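Local coordinates for proteasome assembly chaperone family protein (Pyrococcus furiosus, PDB 3VR0) that probably binds the archaeal proteasome and acts as its activator, although it belongs to a family of proteasome assembly chaperones, at residues P28-P40 against H99-V111. Residues are numbered along the deposited sequence; the frame is centred on the assembly and turned at random.
Sequences PDIYDPIFIEGLP and HRDLIIVTGDTQV
Two neighbouring parallel strands of a mixed sheet, 34-37 and 102-107, illustrate how a PAC2-family core is zipped by backbone and then fastened by side chains at both ends. The zipper runs from I34 N to D101 O through I103 N to I34 O, I36 N to I103 O and V105 N to I36 O, ending with G38 N on V105 O. On one face F35 CE1 rests 3.6 Å from V105 CG1, while I103 CD1 meets P33 CG at 3.8 Å; on the other, L102 CD2 touches both I34 CB and I36 CD1.

At the entry end, R100 bends at chi2 (-87°) and chi3 (-71°), which turns its guanidinium edge to D32 O: NE (3.0 Å) and NH2 both donate to that single oxygen, which lies in the guanidinium plane. I34 CG1 sits 3.6 Å over one guanidinium face, toward its rim, with D32 OD2 over the opposite face. A long salt bridge joins NH2 to D32 OD1, whose stronger partner is R136, and R100 NH1 pairs with E137 in another. A leucine in place of R100 would probably leave D32 O without its two donors and E137 without its salt-bridge mate. Next to R100 in sequence, D101 OD2 accepts from Y31 N at 2.7 Å through its anti lone pair.

At the exit end, T106 OG1 donates to G38 O (2.8 Å), and Q110 NE2 reaches P40 O (2.8 Å), nearly in its own amide plane; the Q110 side chain also lies about 3 Å from a bound gold ion.

Strand 137-145 flanks 34-37 and strand 87-92 flanks 102-107, while L53 of helix 45-57 packs on I36 and I104.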
loop_
_atom_site.group_PDB
_atom_site.type_symbol
_atom_site.label_atom_id
_atom_site.label_comp_id
_atom_site.label_asym_id
_atom_site.label_seq_id
_atom_site.Cartn_x
_atom_site.Cartn_y
_atom_site.Cartn_z
ATOM N N PRO C 28 35.783 -5.729 -4.994
ATOM C CA PRO C 28 36.741 -5.251 -5.996
ATOM C C PRO C 28 37.731 -4.275 -5.416
ATOM O O PRO C 28 37.491 -3.568 -4.384
ATOM C CB PRO C 28 35.845 -4.570 -7.071
ATOM C CG PRO C 28 34.402 -5.140 -6.775
ATOM C CD PRO C 28 34.419 -5.233 -5.257
ATOM N N ASP C 29 38.847 -4.239 -6.112
ATOM C CA ASP C 29 39.997 -3.465 -5.732
ATOM C C ASP C 29 39.790 -2.079 -6.305
ATOM O O ASP C 29 40.435 -1.688 -7.315
ATOM C CB ASP C 29 41.275 -4.131 -6.302
ATOM C CG ASP C 29 42.528 -3.329 -5.979
ATOM O OD1 ASP C 29 42.449 -2.526 -5.045
ATOM O OD2 ASP C 29 43.570 -3.512 -6.642
ATOM N N ILE C 30 38.884 -1.316 -5.687
ATOM C CA ILE C 30 38.586 -0.008 -6.231
ATOM C C ILE C 30 38.591 0.963 -5.137
ATOM O O ILE C 30 38.373 0.591 -4.001
ATOM C CB ILE C 30 37.224 0.051 -6.964
ATOM C CG1 ILE C 30 35.999 -0.248 -6.018
ATOM C CG2 ILE C 30 37.311 -0.820 -8.178
ATOM C CD1 ILE C 30 34.663 -0.519 -6.815
ATOM N N TYR C 31 38.835 2.219 -5.446
ATOM C CA TYR C 31 38.696 3.191 -4.399
ATOM C C TYR C 31 38.192 4.547 -4.839
ATOM O O TYR C 31 38.501 5.020 -5.916
ATOM C CB TYR C 31 39.998 3.358 -3.600
ATOM C CG TYR C 31 39.667 4.089 -2.310
ATOM C CD1 TYR C 31 38.584 3.646 -1.520
ATOM C CD2 TYR C 31 40.363 5.271 -1.927
ATOM C CE1 TYR C 31 38.230 4.297 -0.353
ATOM C CE2 TYR C 31 39.994 5.960 -0.739
ATOM C CZ TYR C 31 38.917 5.450 0.031
ATOM O OH TYR C 31 38.509 6.058 1.194
ATOM N N ASP C 32 37.402 5.156 -3.954
ATOM C CA ASP C 32 36.785 6.448 -4.188
ATOM C C ASP C 32 36.105 6.438 -5.556
ATOM O O ASP C 32 36.259 7.378 -6.296
ATOM C CB ASP C 32 37.855 7.566 -4.149
ATOM C CG ASP C 32 37.248 8.964 -4.117
ATOM O OD1 ASP C 32 36.066 9.105 -3.737
ATOM O OD2 ASP C 32 37.956 9.940 -4.465
ATOM N N PRO C 33 35.358 5.372 -5.881
ATOM C CA PRO C 33 34.788 5.348 -7.211
ATOM C C PRO C 33 33.650 6.356 -7.395
ATOM O O PRO C 33 33.119 6.942 -6.412
ATOM C CB PRO C 33 34.283 3.922 -7.339
ATOM C CG PRO C 33 33.979 3.502 -5.910
ATOM C CD PRO C 33 34.915 4.227 -5.052
ATOM N N ILE C 34 33.299 6.608 -8.645
ATOM C CA ILE C 34 32.104 7.386 -8.914
ATOM C C ILE C 34 31.019 6.333 -9.122
ATOM O O ILE C 34 31.261 5.330 -9.812
ATOM C CB ILE C 34 32.276 8.338 -10.133
ATOM C CG1 ILE C 34 33.295 9.472 -9.799
ATOM C CG2 ILE C 34 30.904 8.941 -10.577
ATOM C CD1 ILE C 34 33.762 10.285 -11.011
ATOM N N PHE C 35 29.863 6.542 -8.475
ATOM C CA PHE C 35 28.692 5.684 -8.655
ATOM C C PHE C 35 27.816 6.167 -9.805
ATOM O O PHE C 35 27.243 7.237 -9.747
ATOM C CB PHE C 35 27.906 5.679 -7.324
ATOM C CG PHE C 35 26.681 4.786 -7.300
ATOM C CD1 PHE C 35 26.613 3.636 -8.048
ATOM C CD2 PHE C 35 25.603 5.087 -6.426
ATOM C CE1 PHE C 35 25.489 2.805 -8.002
ATOM C CE2 PHE C 35 24.468 4.253 -6.389
ATOM C CZ PHE C 35 24.412 3.125 -7.167
ATOM N N ILE C 36 27.637 5.359 -10.821
ATOM C CA ILE C 36 26.848 5.753 -11.942
ATOM C C ILE C 36 25.558 4.934 -12.042
ATOM O O ILE C 36 25.612 3.690 -12.003
ATOM C CB ILE C 36 27.616 5.561 -13.264
ATOM C CG1 ILE C 36 28.936 6.343 -13.227
ATOM C CG2 ILE C 36 26.781 6.105 -14.482
ATOM C CD1 ILE C 36 29.716 6.178 -14.496
ATOM N N GLU C 37 24.411 5.633 -12.200
ATOM C CA GLU C 37 23.084 4.954 -12.217
ATOM C C GLU C 37 22.370 5.060 -13.562
ATOM O O GLU C 37 22.158 6.163 -14.079
ATOM C CB GLU C 37 22.173 5.457 -11.097
ATOM C CG GLU C 37 20.721 4.897 -11.183
ATOM C CD GLU C 37 19.814 5.742 -12.065
ATOM O OE1 GLU C 37 20.082 6.941 -12.181
ATOM O OE2 GLU C 37 18.871 5.225 -12.707
ATOM N N GLY C 38 22.026 3.912 -14.115
ATOM C CA GLY C 38 21.216 3.822 -15.330
ATOM C C GLY C 38 20.174 2.717 -15.204
ATOM O O GLY C 38 20.246 1.679 -15.861
ATOM N N LEU C 39 19.192 2.948 -14.341
ATOM C CA LEU C 39 18.081 2.032 -14.169
ATOM C C LEU C 39 16.969 2.339 -15.217
ATOM O O LEU C 39 17.005 3.385 -15.842
ATOM C CB LEU C 39 17.567 2.199 -12.755
ATOM C CG LEU C 39 18.570 1.613 -11.737
ATOM C CD1 LEU C 39 18.264 2.111 -10.345
ATOM C CD2 LEU C 39 18.525 0.091 -11.787
ATOM N N PRO C 40 15.981 1.435 -15.393
ATOM C CA PRO C 40 14.905 1.750 -16.351
ATOM C C PRO C 40 14.149 2.981 -15.956
ATOM O O PRO C 40 13.999 3.252 -14.777
ATOM C CB PRO C 40 14.005 0.523 -16.296
ATOM C CG PRO C 40 14.940 -0.557 -15.901
ATOM C CD PRO C 40 15.829 0.072 -14.873
ATOM N N HIS C 99 42.042 8.747 -14.043
ATOM C CA HIS C 99 40.638 8.374 -14.236
ATOM C C HIS C 99 40.123 7.695 -13.002
ATOM O O HIS C 99 40.858 6.968 -12.327
ATOM C CB HIS C 99 40.481 7.503 -15.461
ATOM C CG HIS C 99 40.906 8.194 -16.716
ATOM N ND1 HIS C 99 42.232 8.430 -17.019
ATOM C CD2 HIS C 99 40.186 8.766 -17.711
ATOM C CE1 HIS C 99 42.309 9.082 -18.163
ATOM N NE2 HIS C 99 41.084 9.301 -18.603
ATOM N N ARG C 100 38.864 7.954 -12.666
ATOM C CA ARG C 100 38.302 7.405 -11.420
ATOM C C ARG C 100 37.850 5.993 -11.693
ATOM O O ARG C 100 37.482 5.678 -12.808
ATOM C CB ARG C 100 37.168 8.289 -10.871
ATOM C CG ARG C 100 37.645 9.700 -10.454
ATOM C CD ARG C 100 38.148 9.762 -9.040
ATOM N NE ARG C 100 37.053 9.632 -8.076
ATOM C CZ ARG C 100 36.170 10.591 -7.777
ATOM N NH1 ARG C 100 36.216 11.807 -8.345
ATOM N NH2 ARG C 100 35.229 10.340 -6.885
ATOM N N ASP C 101 37.996 5.123 -10.714
ATOM C CA ASP C 101 37.245 3.879 -10.685
ATOM C C ASP C 101 35.686 4.145 -10.731
ATOM O O ASP C 101 35.207 5.213 -10.246
ATOM C CB ASP C 101 37.553 3.168 -9.377
ATOM C CG ASP C 101 39.043 2.720 -9.253
ATOM O OD1 ASP C 101 39.770 2.632 -10.282
ATOM O OD2 ASP C 101 39.465 2.491 -8.107
ATOM N N LEU C 102 34.933 3.158 -11.262
ATOM C CA LEU C 102 33.473 3.263 -11.392
ATOM C C LEU C 102 32.761 2.099 -10.760
ATOM O O LEU C 102 33.257 0.961 -10.807
ATOM C CB LEU C 102 33.014 3.367 -12.854
ATOM C CG LEU C 102 33.747 4.505 -13.609
ATOM C CD1 LEU C 102 33.449 4.481 -15.095
ATOM C CD2 LEU C 102 33.427 5.878 -12.968
ATOM N N ILE C 103 31.588 2.409 -10.184
ATOM C CA ILE C 103 30.522 1.424 -9.964
ATOM C C ILE C 103 29.305 1.877 -10.796
ATOM O O ILE C 103 28.884 3.064 -10.729
ATOM C CB ILE C 103 30.113 1.362 -8.457
ATOM C CG1 ILE C 103 31.330 1.034 -7.586
ATOM C CG2 ILE C 103 28.887 0.346 -8.210
ATOM C CD1 ILE C 103 31.041 1.033 -6.101
ATOM N N ILE C 104 28.727 0.931 -11.532
ATOM C CA ILE C 104 27.636 1.228 -12.395
ATOM C C ILE C 104 26.503 0.273 -12.049
ATOM O O ILE C 104 26.704 -0.920 -11.990
ATOM C CB ILE C 104 28.013 1.092 -13.908
ATOM C CG1 ILE C 104 29.200 1.987 -14.250
ATOM C CG2 ILE C 104 26.765 1.437 -14.810
ATOM C CD1 ILE C 104 29.910 1.590 -15.587
ATOM N N VAL C 105 25.322 0.814 -11.771
ATOM C CA VAL C 105 24.176 -0.052 -11.499
ATOM C C VAL C 105 23.203 0.069 -12.659
ATOM O O VAL C 105 22.987 1.160 -13.178
ATOM C CB VAL C 105 23.447 0.302 -10.153
ATOM C CG1 VAL C 105 22.865 1.737 -10.161
ATOM C CG2 VAL C 105 22.352 -0.702 -9.836
ATOM N N THR C 106 22.643 -1.059 -13.055
ATOM C CA THR C 106 21.497 -1.111 -13.949
ATOM C C THR C 106 20.600 -2.281 -13.505
ATOM O O THR C 106 20.833 -2.900 -12.475
ATOM C CB THR C 106 21.939 -1.214 -15.460
ATOM O OG1 THR C 106 20.813 -0.974 -16.312
ATOM C CG2 THR C 106 22.544 -2.583 -15.840
ATOM N N GLY C 107 19.580 -2.609 -14.269
ATOM C CA GLY C 107 18.728 -3.713 -13.880
ATOM C C GLY C 107 17.404 -3.779 -14.599
ATOM O O GLY C 107 17.142 -3.016 -15.542
ATOM N N ASP C 108 16.589 -4.748 -14.200
ATOM C CA ASP C 108 15.306 -4.970 -14.829
ATOM C C ASP C 108 14.282 -3.825 -14.569
ATOM O O ASP C 108 13.416 -3.577 -15.403
ATOM C CB ASP C 108 14.690 -6.265 -14.299
ATOM C CG ASP C 108 15.557 -7.494 -14.549
ATOM O OD1 ASP C 108 15.972 -7.725 -15.695
ATOM O OD2 ASP C 108 15.779 -8.270 -13.603
ATOM N N THR C 109 14.332 -3.163 -13.418
ATOM C CA THR C 109 13.156 -2.423 -12.992
ATOM C C THR C 109 13.521 -1.533 -11.863
ATOM O O THR C 109 14.620 -1.657 -11.268
ATOM C CB THR C 109 12.002 -3.390 -12.438
ATOM O OG1 THR C 109 10.800 -2.639 -12.175
ATOM C CG2 THR C 109 12.414 -4.101 -11.131
ATOM N N GLN C 110 12.610 -0.616 -11.572
ATOM C CA GLN C 110 12.636 0.107 -10.324
ATOM C C GLN C 110 11.395 -0.366 -9.584
ATOM O O GLN C 110 10.573 -1.102 -10.137
ATOM C CB GLN C 110 12.585 1.626 -10.556
ATOM C CG GLN C 110 13.770 2.191 -11.353
ATOM C CD GLN C 110 13.993 3.695 -11.143
ATOM O OE1 GLN C 110 13.896 4.217 -10.030
ATOM N NE2 GLN C 110 14.320 4.393 -12.226
ATOM N N VAL C 111 11.257 0.069 -8.345
ATOM C CA VAL C 111 10.089 -0.249 -7.556
ATOM C C VAL C 111 8.872 0.395 -8.270
ATOM O O VAL C 111 9.012 1.467 -8.868
ATOM C CB VAL C 111 10.271 0.347 -6.139
ATOM C CG1 VAL C 111 8.936 0.402 -5.374
ATOM C CG2 VAL C 111 11.336 -0.490 -5.322
HETATM O O HOH W 1 42.059 1.347 -7.351
HETATM O O HOH W 2 38.956 6.245 -7.963
#